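Local coordinates for protein CD1-2 antigen (Gallus gallus, PDB 3DBX) that probably binds lipids in a groove between two helices and presents them at the cell surface, as other CD1 molecules of the MHC class I-like family do, at residues 48-53 and 68-73; 39-44 and 171-176; 17-22 and 78-83. One frame throughout, in Å; residues are numbered along the deposited sequence.

Contact 1: residues 48-53 and 68-73; sequences WNLNIC and KILSFS. With NAG (2-acetamido-2-deoxy-beta-D-glucopyranose), chain D.
L50 reaches from its strand to segment 68-73 with a single methyl, CD1, which makes every close approach between the segments. L50 CD1 lies 3.8 Å from L70 CB. The same methyl, L50 CD1, is 3.7 Å from S71 OG. The two leucine side chains cross at about a right angle, so the L50 methyl meets the base and one branch of L70 instead of running alongside it. The CB of L50 is already directed at the helix; from there chi1 of -83°, which places CG anti to the carbonyl carbon, and chi2 of 150° carry CD1 to L70 and S71.

Strand 50-52 is an outermost strand of the antiparallel sheet that floors the MHC class I-like groove, and helix 66-71 belongs to the helical layer above it. L50 and L70 both also pack on M41 of strand 38-43 and on Y17 of strand 12-21, and a palmitic acid lies about 4 Å from the L70 side chain.

S71 offers its hydroxyl oxygen to the L50 methyl as a packing surface only; the polar partner of OG is K67 O, one turn back, which satisfies it in this buried setting. K67 also bonds through NZ to L50 O, a second tie between helix and edge strand. S71 CB sits 3.7 Å above the plane of the F72 ring, over its centre. N51 carries its side chain well away from 68-73. Its ND2 is bonded covalently to C1 of an N-linked N-acetylglucosamine.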
loop_
_atom_site.group_PDB
_atom_site.type_symbol
_atom_site.label_atom_id
_atom_site.label_comp_id
_atom_site.label_asym_id
_atom_site.label_seq_id
_atom_site.Cartn_x
_atom_site.Cartn_y
_atom_site.Cartn_z
ATOM N N TRP A 48 7.355 16.657 -12.390
ATOM C CA TRP A 48 8.050 16.588 -11.081
ATOM C C TRP A 48 7.579 17.597 -10.043
ATOM O O TRP A 48 8.277 17.863 -9.053
ATOM C CB TRP A 48 9.572 16.666 -11.193
ATOM C CG TRP A 48 10.236 15.607 -12.013
ATOM C CD1 TRP A 48 9.664 14.496 -12.570
ATOM C CD2 TRP A 48 11.621 15.554 -12.340
ATOM N NE1 TRP A 48 10.615 13.767 -13.244
ATOM C CE2 TRP A 48 11.825 14.396 -13.117
ATOM C CE3 TRP A 48 12.715 16.382 -12.054
ATOM C CZ2 TRP A 48 13.080 14.043 -13.613
ATOM C CZ3 TRP A 48 13.961 16.036 -12.551
ATOM C CH2 TRP A 48 14.133 14.877 -13.322
ATOM N N ASN A 49 6.402 18.164 -10.262
ATOM C CA ASN A 49 5.802 19.003 -9.246
ATOM C C ASN A 49 4.966 18.122 -8.299
ATOM O O ASN A 49 4.554 17.014 -8.673
ATOM C CB ASN A 49 5.012 20.161 -9.879
ATOM C CG ASN A 49 5.913 21.112 -10.719
ATOM O OD1 ASN A 49 6.927 21.642 -10.232
ATOM N ND2 ASN A 49 5.529 21.331 -11.984
ATOM N N LEU A 50 4.763 18.598 -7.074
ATOM C CA LEU A 50 3.951 17.889 -6.094
ATOM C C LEU A 50 2.486 18.264 -6.256
ATOM O O LEU A 50 2.097 19.391 -5.954
ATOM C CB LEU A 50 4.449 18.181 -4.670
ATOM C CG LEU A 50 5.633 17.273 -4.321
ATOM C CD1 LEU A 50 6.586 17.914 -3.342
ATOM C CD2 LEU A 50 5.169 15.925 -3.805
ATOM N N ASN A 51 1.695 17.334 -6.791
ATOM C CA ASN A 51 0.241 17.478 -6.834
ATOM C C ASN A 51 -0.299 17.344 -5.410
ATOM O O ASN A 51 0.119 16.462 -4.675
ATOM C CB ASN A 51 -0.405 16.405 -7.730
ATOM C CG ASN A 51 -0.408 16.774 -9.207
ATOM O OD1 ASN A 51 0.452 17.534 -9.675
ATOM N ND2 ASN A 51 -1.397 16.203 -9.960
ATOM N N ILE A 52 -1.197 18.243 -5.024
ATOM C CA ILE A 52 -1.945 18.125 -3.771
ATOM C C ILE A 52 -3.291 17.395 -3.985
ATOM O O ILE A 52 -4.084 17.790 -4.850
ATOM C CB ILE A 52 -2.141 19.499 -3.140
ATOM C CG1 ILE A 52 -0.874 19.878 -2.380
ATOM C CG2 ILE A 52 -3.297 19.479 -2.179
ATOM C CD1 ILE A 52 -0.332 21.214 -2.774
ATOM N N CYS A 53 -3.541 16.357 -3.176
ATOM C CA CYS A 53 -4.603 15.389 -3.429
ATOM C C CYS A 53 -5.927 15.711 -2.757
ATOM O O CYS A 53 -6.959 15.139 -3.117
ATOM C CB CYS A 53 -4.182 14.003 -2.961
ATOM S SG CYS A 53 -2.646 13.357 -3.651
ATOM N N LYS A 68 8.736 22.905 -0.767
ATOM C CA LYS A 68 10.048 23.419 -1.189
ATOM C C LYS A 68 11.200 22.498 -0.752
ATOM O O LYS A 68 12.149 22.283 -1.512
ATOM C CB LYS A 68 10.267 24.852 -0.685
ATOM N N ILE A 69 11.094 21.959 0.468
ATOM C CA ILE A 69 12.047 20.997 1.038
ATOM C C ILE A 69 12.187 19.757 0.155
ATOM O O ILE A 69 13.300 19.274 -0.108
ATOM C CB ILE A 69 11.587 20.542 2.461
ATOM C CG1 ILE A 69 11.925 21.598 3.514
ATOM C CG2 ILE A 69 12.176 19.163 2.842
ATOM C CD1 ILE A 69 11.204 21.403 4.845
ATOM N N LEU A 70 11.043 19.243 -0.290
ATOM C CA LEU A 70 10.977 17.993 -1.015
ATOM C C LEU A 70 11.486 18.103 -2.452
ATOM O O LEU A 70 11.941 17.109 -3.034
ATOM C CB LEU A 70 9.541 17.454 -0.981
ATOM C CG LEU A 70 8.971 17.078 0.405
ATOM C CD1 LEU A 70 7.501 16.622 0.349
ATOM C CD2 LEU A 70 9.827 16.032 1.095
ATOM N N SER A 71 11.433 19.313 -3.001
ATOM C CA SER A 71 11.724 19.554 -4.413
ATOM C C SER A 71 13.061 20.243 -4.684
ATOM O O SER A 71 13.869 19.747 -5.464
ATOM C CB SER A 71 10.598 20.384 -5.018
ATOM O OG SER A 71 9.370 20.063 -4.384
ATOM N N PHE A 72 13.300 21.383 -4.046
ATOM C CA PHE A 72 14.414 22.239 -4.456
ATOM C C PHE A 72 15.606 22.204 -3.509
ATOM O O PHE A 72 16.676 22.711 -3.853
ATOM C CB PHE A 72 13.966 23.697 -4.651
ATOM C CG PHE A 72 12.578 23.854 -5.224
ATOM C CD1 PHE A 72 12.271 23.388 -6.502
ATOM C CD2 PHE A 72 11.577 24.507 -4.483
ATOM C CE1 PHE A 72 10.981 23.536 -7.024
ATOM C CE2 PHE A 72 10.286 24.672 -4.997
ATOM C CZ PHE A 72 9.988 24.184 -6.269
ATOM N N SER A 73 15.431 21.608 -2.328
ATOM C CA SER A 73 16.440 21.713 -1.270
ATOM C C SER A 73 17.568 20.692 -1.410
ATOM O O SER A 73 17.558 19.841 -2.307
ATOM C CB SER A 73 15.798 21.617 0.120
ATOM O OG SER A 73 15.443 20.278 0.445
HETATM C C1 NAG D . -1.365 16.241 -11.424
HETATM C C2 NAG D . -1.832 14.884 -12.013
HETATM C C3 NAG D . -2.027 14.952 -13.535
HETATM C C4 NAG D . -2.964 16.101 -13.926
HETATM C C5 NAG D . -2.492 17.414 -13.278
HETATM C C6 NAG D . -3.567 18.491 -13.417
HETATM C C7 NAG D . -0.834 13.105 -10.575
HETATM C C8 NAG D . -0.187 11.750 -10.652
HETATM N N2 NAG D . -0.922 13.782 -11.735
HETATM O O3 NAG D . -2.509 13.708 -14.017
HETATM O O4 NAG D . -3.076 16.219 -15.339
HETATM O O5 NAG D . -2.218 17.287 -11.884
HETATM O O6 NAG D . -3.001 19.784 -13.362
HETATM O O7 NAG D . -1.239 13.531 -9.493
#

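Contact 2: residues 39-44 and 171-176; sequences PIMVLD and PNYILM. With NAG (2-acetamido-2-deoxy-beta-D-glucopyranose), chain D.
The roof-to-floor packing of the MHC class I-like domain includes this contact, in which Y173 of helix 156-180 reaches down to I40 and M41 of strand 38-43. The phenol end does the touching: Y173 OH lies 3.4 Å from M41 CE and 3.7 Å from I40 CG2. With CG anti to the backbone N (chi1 -169°), the tyrosine spans a gap in which the closest CA atoms, those of I40 and I174, remain 10.9 Å apart. M41 comes from the opposite direction, its chain bent at chi3 (-62°), and its terminal methyl CE stands oblique to the ring, 4.3 Å from Y173 CZ.

I40 and M41 both face A33 of the neighbouring strand 27-35, which makes them a classic beta bulge, and both point their CB atoms toward the helix. Y173 OH is buried here without a polar partner in the model; its nearest neighbours across this contact are the two methyls, M41 CE and I40 CG2. F13 meets the Y173 ring edge-to-face.

Just past the end of the strand, D44 OD1 accepts a hydrogen bond from NAG N2, on the sugar carried by N51, with an N-H...O angle of 137°, while D44 OD2 is bonded to T47 OG1.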
loop_
_atom_site.group_PDB
_atom_site.type_symbol
_atom_site.label_atom_id
_atom_site.label_comp_id
_atom_site.label_asym_id
_atom_site.label_seq_id
_atom_site.Cartn_x
_atom_site.Cartn_y
_atom_site.Cartn_z
ATOM N N PRO A 39 -3.434 9.753 1.023
ATOM C CA PRO A 39 -2.477 10.416 0.136
ATOM C C PRO A 39 -2.656 11.928 0.234
ATOM O O PRO A 39 -3.765 12.427 0.053
ATOM C CB PRO A 39 -2.906 9.927 -1.236
ATOM C CG PRO A 39 -3.604 8.595 -0.959
ATOM C CD PRO A 39 -4.389 8.924 0.257
ATOM N N ILE A 40 -1.586 12.643 0.574
ATOM C CA ILE A 40 -1.619 14.106 0.788
ATOM C C ILE A 40 -1.095 14.807 -0.468
ATOM O O ILE A 40 -1.643 15.830 -0.903
ATOM C CB ILE A 40 -0.762 14.505 2.060
ATOM C CG1 ILE A 40 -1.442 14.029 3.328
ATOM C CG2 ILE A 40 -0.576 15.981 2.178
ATOM C CD1 ILE A 40 -2.931 14.193 3.299
ATOM N N MET A 41 -0.029 14.230 -1.029
ATOM C CA MET A 41 0.689 14.792 -2.166
ATOM C C MET A 41 1.162 13.640 -3.024
ATOM O O MET A 41 1.524 12.584 -2.504
ATOM C CB MET A 41 1.908 15.597 -1.703
ATOM C CG MET A 41 1.575 16.964 -1.182
ATOM S SD MET A 41 2.990 17.989 -0.721
ATOM C CE MET A 41 3.720 17.013 0.598
ATOM N N VAL A 42 1.140 13.826 -4.328
ATOM C CA VAL A 42 1.690 12.818 -5.220
ATOM C C VAL A 42 2.590 13.527 -6.226
ATOM O O VAL A 42 2.247 14.585 -6.749
ATOM C CB VAL A 42 0.547 11.974 -5.875
ATOM C CG1 VAL A 42 0.939 11.353 -7.202
ATOM C CG2 VAL A 42 0.116 10.865 -4.912
ATOM N N LEU A 43 3.760 12.965 -6.475
ATOM C CA LEU A 43 4.666 13.587 -7.410
ATOM C C LEU A 43 4.132 13.330 -8.825
ATOM O O LEU A 43 3.778 12.193 -9.147
ATOM C CB LEU A 43 6.077 13.019 -7.207
ATOM C CG LEU A 43 7.208 13.602 -8.063
ATOM C CD1 LEU A 43 7.587 14.942 -7.521
ATOM C CD2 LEU A 43 8.446 12.687 -8.116
ATOM N N ASP A 44 4.038 14.361 -9.664
ATOM C CA ASP A 44 3.635 14.111 -11.053
ATOM C C ASP A 44 4.852 13.676 -11.858
ATOM O O ASP A 44 5.829 14.419 -11.925
ATOM C CB ASP A 44 2.956 15.315 -11.719
ATOM C CG ASP A 44 2.503 14.999 -13.146
ATOM O OD1 ASP A 44 1.559 14.200 -13.315
ATOM O OD2 ASP A 44 3.103 15.524 -14.110
ATOM N N PRO A 171 6.991 17.572 12.159
ATOM C CA PRO A 171 6.064 17.691 13.295
ATOM C C PRO A 171 5.039 18.840 13.239
ATOM O O PRO A 171 3.855 18.602 13.515
ATOM C CB PRO A 171 7.005 17.856 14.499
ATOM C CG PRO A 171 8.210 17.149 14.102
ATOM C CD PRO A 171 8.378 17.458 12.640
ATOM N N ASN A 172 5.480 20.067 12.939
ATOM C CA ASN A 172 4.562 21.191 12.694
ATOM C C ASN A 172 3.542 20.929 11.568
ATOM O O ASN A 172 2.372 21.285 11.692
ATOM C CB ASN A 172 5.334 22.488 12.414
ATOM C CG ASN A 172 5.835 23.161 13.689
ATOM O OD1 ASN A 172 6.466 22.524 14.540
ATOM N ND2 ASN A 172 5.553 24.461 13.827
ATOM N N TYR A 173 4.004 20.300 10.489
ATOM C CA TYR A 173 3.180 19.952 9.329
ATOM C C TYR A 173 2.063 18.948 9.668
ATOM O O TYR A 173 0.897 19.168 9.321
ATOM C CB TYR A 173 4.092 19.412 8.220
ATOM C CG TYR A 173 3.472 19.225 6.852
ATOM C CD1 TYR A 173 2.609 20.172 6.292
ATOM C CD2 TYR A 173 3.794 18.114 6.096
ATOM C CE1 TYR A 173 2.057 19.977 4.996
ATOM C CE2 TYR A 173 3.262 17.921 4.831
ATOM C CZ TYR A 173 2.400 18.851 4.286
ATOM O OH TYR A 173 1.900 18.605 3.015
ATOM N N ILE A 174 2.421 17.868 10.363
ATOM C CA ILE A 174 1.461 16.854 10.824
ATOM C C ILE A 174 0.338 17.511 11.646
ATOM O O ILE A 174 -0.854 17.246 11.428
ATOM C CB ILE A 174 2.168 15.778 11.694
ATOM C CG1 ILE A 174 3.111 14.920 10.839
ATOM C CG2 ILE A 174 1.155 14.885 12.381
ATOM C CD1 ILE A 174 4.091 14.046 11.653
ATOM N N LEU A 175 0.749 18.378 12.573
ATOM C CA LEU A 175 -0.132 19.075 13.488
ATOM C C LEU A 175 -1.157 19.935 12.759
ATOM O O LEU A 175 -2.353 19.884 13.063
ATOM C CB LEU A 175 0.697 19.933 14.440
ATOM C CG LEU A 175 0.855 19.426 15.872
ATOM C CD1 LEU A 175 1.397 18.005 15.899
ATOM C CD2 LEU A 175 1.747 20.369 16.670
ATOM N N MET A 176 -0.680 20.715 11.795
ATOM C CA MET A 176 -1.551 21.546 10.973
ATOM C C MET A 176 -2.479 20.694 10.083
ATOM O O MET A 176 -3.661 21.021 9.926
ATOM C CB MET A 176 -0.729 22.572 10.180
ATOM C CG MET A 176 0.049 23.554 11.100
ATOM S SD MET A 176 0.964 24.938 10.350
ATOM C CE MET A 176 -0.259 26.255 10.384
HETATM C C1 NAG D . -1.365 16.241 -11.424
HETATM C C2 NAG D . -1.832 14.884 -12.013
HETATM C C3 NAG D . -2.027 14.952 -13.535
HETATM C C4 NAG D . -2.964 16.101 -13.926
HETATM C C5 NAG D . -2.492 17.414 -13.278
HETATM C C6 NAG D . -3.567 18.491 -13.417
HETATM C C7 NAG D . -0.834 13.105 -10.575
HETATM C C8 NAG D . -0.187 11.750 -10.652
HETATM N N2 NAG D . -0.922 13.782 -11.735
HETATM O O3 NAG D . -2.509 13.708 -14.017
HETATM O O4 NAG D . -3.076 16.219 -15.339
HETATM O O5 NAG D . -2.218 17.287 -11.884
HETATM O O6 NAG D . -3.001 19.784 -13.362
HETATM O O7 NAG D . -1.239 13.531 -9.493
#

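Contact 3: residues 17-22 and 78-83; sequences YTLLLG and RNTIRF. With PLM (palmitic acid), chain F.
L19 touches the helix with one methyl, CD2, which meets two consecutive residues. L19 CD2 lies 3.9 Å from T80 CG2 and 3.9 Å from the backbone CA of I81, with I81 CG1 at 4.0 Å. Contact with a CA shows that the leucine reaches the helix backbone itself, and the 7.0 Å between the CA atoms of L19 and I81 confirms the close approach. L19 and T80 cross at about a right angle. T80 CG2 is anti to the backbone N (chi1 -50°, measured to OG1), while OG1 lies beside that N and bonds to G76 O, one turn earlier.

The pairing sets helix 77-89 on strand 12-21 of the antiparallel floor, as in the MHC class I-like platform. L19 also packs on I77 and M84 of the same helix, and I81 on L29 of strand 27-35 and on W48.

The same helix also lines a palmitic acid, with T80 at the boundary: its CG2, which meets L19, is 4.2 Å from PLM C9. F83 CG comes 3.6 Å from PLM C7, which lies obliquely off the ring, and N79 CB is 3.7 Å from PLM C3. At the carboxyl end, PLM O1 lies over one face of the R82 guanidinium, 2.9 Å from R82 NH1; the R82 chain, bent at chi3 (39°), turns the group to that position. N79 ND2 is bonded to S73 O, which ties this asparagine to the segment preceding the helix.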
loop_
_atom_site.group_PDB
_atom_site.type_symbol
_atom_site.label_atom_id
_atom_site.label_comp_id
_atom_site.label_asym_id
_atom_site.label_seq_id
_atom_site.Cartn_x
_atom_site.Cartn_y
_atom_site.Cartn_z
ATOM N N TYR A 17 9.454 7.260 -2.372
ATOM C CA TYR A 17 9.963 7.760 -3.656
ATOM C C TYR A 17 10.657 6.643 -4.409
ATOM O O TYR A 17 11.409 5.903 -3.805
ATOM C CB TYR A 17 10.983 8.879 -3.443
ATOM C CG TYR A 17 10.366 10.228 -3.225
ATOM C CD1 TYR A 17 10.256 11.139 -4.261
ATOM C CD2 TYR A 17 9.853 10.584 -1.986
ATOM C CE1 TYR A 17 9.662 12.404 -4.065
ATOM C CE2 TYR A 17 9.250 11.851 -1.780
ATOM C CZ TYR A 17 9.158 12.739 -2.825
ATOM O OH TYR A 17 8.583 13.986 -2.620
ATOM N N THR A 18 10.404 6.564 -5.716
ATOM C CA THR A 18 11.036 5.593 -6.633
ATOM C C THR A 18 11.688 6.371 -7.780
ATOM O O THR A 18 11.045 7.206 -8.454
ATOM C CB THR A 18 10.022 4.606 -7.190
ATOM O OG1 THR A 18 9.406 3.905 -6.102
ATOM C CG2 THR A 18 10.665 3.600 -8.127
ATOM N N LEU A 19 12.981 6.140 -7.935
ATOM C CA LEU A 19 13.777 6.778 -8.956
ATOM C C LEU A 19 14.243 5.647 -9.866
ATOM O O LEU A 19 15.091 4.870 -9.475
ATOM C CB LEU A 19 14.978 7.492 -8.318
ATOM C CG LEU A 19 14.736 8.855 -7.657
ATOM C CD1 LEU A 19 13.709 8.738 -6.522
ATOM C CD2 LEU A 19 15.995 9.472 -7.143
ATOM N N LEU A 20 13.611 5.526 -11.030
ATOM C CA LEU A 20 13.964 4.528 -12.030
ATOM C C LEU A 20 14.860 5.182 -13.053
ATOM O O LEU A 20 14.429 6.012 -13.878
ATOM C CB LEU A 20 12.731 3.913 -12.700
ATOM C CG LEU A 20 12.948 3.050 -13.963
ATOM C CD1 LEU A 20 14.099 2.000 -13.864
ATOM C CD2 LEU A 20 11.629 2.376 -14.348
ATOM N N LEU A 21 16.124 4.797 -12.982
ATOM C CA LEU A 21 17.156 5.373 -13.787
ATOM C C LEU A 21 17.359 4.473 -15.015
ATOM O O LEU A 21 18.180 3.562 -15.006
ATOM C CB LEU A 21 18.424 5.508 -12.935
ATOM C CG LEU A 21 18.639 6.741 -12.041
ATOM C CD1 LEU A 21 17.406 7.203 -11.304
ATOM C CD2 LEU A 21 19.831 6.547 -11.089
ATOM N N GLY A 22 16.576 4.760 -16.057
ATOM C CA GLY A 22 16.579 4.025 -17.327
ATOM C C GLY A 22 17.904 3.952 -18.037
ATOM O O GLY A 22 18.517 2.895 -18.080
ATOM N N ARG A 78 15.364 16.931 -6.980
ATOM C CA ARG A 78 16.308 17.383 -7.991
ATOM C C ARG A 78 17.780 17.067 -7.644
ATOM O O ARG A 78 18.548 16.628 -8.514
ATOM C CB ARG A 78 16.073 18.878 -8.295
ATOM C CG ARG A 78 14.848 19.084 -9.192
ATOM C CD ARG A 78 14.160 20.424 -8.981
ATOM N NE ARG A 78 12.967 20.557 -9.826
ATOM C CZ ARG A 78 11.741 20.127 -9.504
ATOM N NH1 ARG A 78 11.499 19.530 -8.336
ATOM N NH2 ARG A 78 10.739 20.306 -10.358
ATOM N N ASN A 79 18.170 17.270 -6.385
ATOM C CA ASN A 79 19.499 16.851 -5.924
ATOM C C ASN A 79 19.608 15.345 -5.765
ATOM O O ASN A 79 20.607 14.753 -6.167
ATOM C CB ASN A 79 19.893 17.546 -4.621
ATOM C CG ASN A 79 20.567 18.906 -4.847
ATOM O OD1 ASN A 79 21.395 19.075 -5.746
ATOM N ND2 ASN A 79 20.219 19.871 -4.011
ATOM N N THR A 80 18.580 14.726 -5.180
ATOM C CA THR A 80 18.537 13.254 -5.018
ATOM C C THR A 80 18.715 12.465 -6.333
ATOM O O THR A 80 19.477 11.508 -6.379
ATOM C CB THR A 80 17.242 12.780 -4.305
ATOM O OG1 THR A 80 17.052 13.539 -3.110
ATOM C CG2 THR A 80 17.344 11.308 -3.944
ATOM N N ILE A 81 17.993 12.862 -7.381
ATOM C CA ILE A 81 18.146 12.265 -8.705
ATOM C C ILE A 81 19.604 12.322 -9.155
ATOM O O ILE A 81 20.163 11.311 -9.553
ATOM C CB ILE A 81 17.258 12.966 -9.749
ATOM C CG1 ILE A 81 15.796 12.640 -9.507
ATOM C CG2 ILE A 81 17.679 12.591 -11.195
ATOM C CD1 ILE A 81 14.901 13.752 -9.924
ATOM N N ARG A 82 20.224 13.497 -9.076
ATOM C CA ARG A 82 21.623 13.633 -9.453
ATOM C C ARG A 82 22.563 12.874 -8.514
ATOM O O ARG A 82 23.536 12.295 -8.966
ATOM C CB ARG A 82 22.031 15.103 -9.575
ATOM C CG ARG A 82 23.377 15.297 -10.272
ATOM C CD ARG A 82 23.568 16.718 -10.822
ATOM N NE ARG A 82 23.019 17.715 -9.906
ATOM C CZ ARG A 82 23.669 18.189 -8.846
ATOM N NH1 ARG A 82 24.905 17.756 -8.573
ATOM N NH2 ARG A 82 23.083 19.095 -8.063
ATOM N N PHE A 83 22.263 12.851 -7.222
ATOM C CA PHE A 83 23.031 12.035 -6.288
ATOM C C PHE A 83 22.956 10.543 -6.630
ATOM O O PHE A 83 23.945 9.826 -6.469
ATOM C CB PHE A 83 22.547 12.243 -4.856
ATOM C CG PHE A 83 23.351 11.487 -3.835
ATOM C CD1 PHE A 83 24.649 11.890 -3.511
ATOM C CD2 PHE A 83 22.815 10.365 -3.202
ATOM C CE1 PHE A 83 25.396 11.191 -2.568
ATOM C CE2 PHE A 83 23.559 9.653 -2.262
ATOM C CZ PHE A 83 24.845 10.066 -1.943
HETATM C C1 PLM F . 25.167 15.772 -5.465
HETATM O O1 PLM F . 24.385 15.903 -6.440
HETATM O O2 PLM F . 26.271 15.212 -5.660
HETATM C C2 PLM F . 24.805 16.272 -4.077
HETATM C C3 PLM F . 23.287 16.385 -3.907
HETATM C C4 PLM F . 22.887 16.702 -2.468
HETATM C C5 PLM F . 22.628 15.438 -1.644
HETATM C C6 PLM F . 21.209 14.886 -1.796
HETATM C C7 PLM F . 21.176 13.361 -1.718
HETATM C C8 PLM F . 20.625 12.875 -0.389
HETATM C C9 PLM F . 19.779 11.618 -0.572
HETATM C CA PLM F . 19.177 11.223 0.773
HETATM C CB PLM F . 17.755 10.692 0.646
HETATM C CC PLM F . 16.704 11.771 0.883
HETATM C CD PLM F . 16.195 11.773 2.318
HETATM C CE PLM F . 15.541 13.108 2.604
HETATM C CF PLM F . 14.171 12.937 3.247
HETATM C CG PLM F . 13.230 14.055 2.813
#

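How the contacts relate
From the N terminus, 17-22 lies on the end of strand 12-21 and 39-44 on that of strand 38-43, each running one residue past it; 48-53 follows on the sheet edge. Contact 1 closes first, at 68-73 on helix 66-71, with 14 residues between its segments. Contact 3 closes next, at 78-83 on helix 77-89, across 55 residues, and contact 2 only at 171-176 on helix 156-180, across 126. Contact 1 is nested inside both other loops, whereas contacts 2 and 3 cross. Contacts 1 and 2 share the sheet edge, where N51 N lies 2.8 Å from V42 O; S71 CB packs on R78 NH1 between contacts 1 and 3. Together they fasten three helices to one antiparallel sheet.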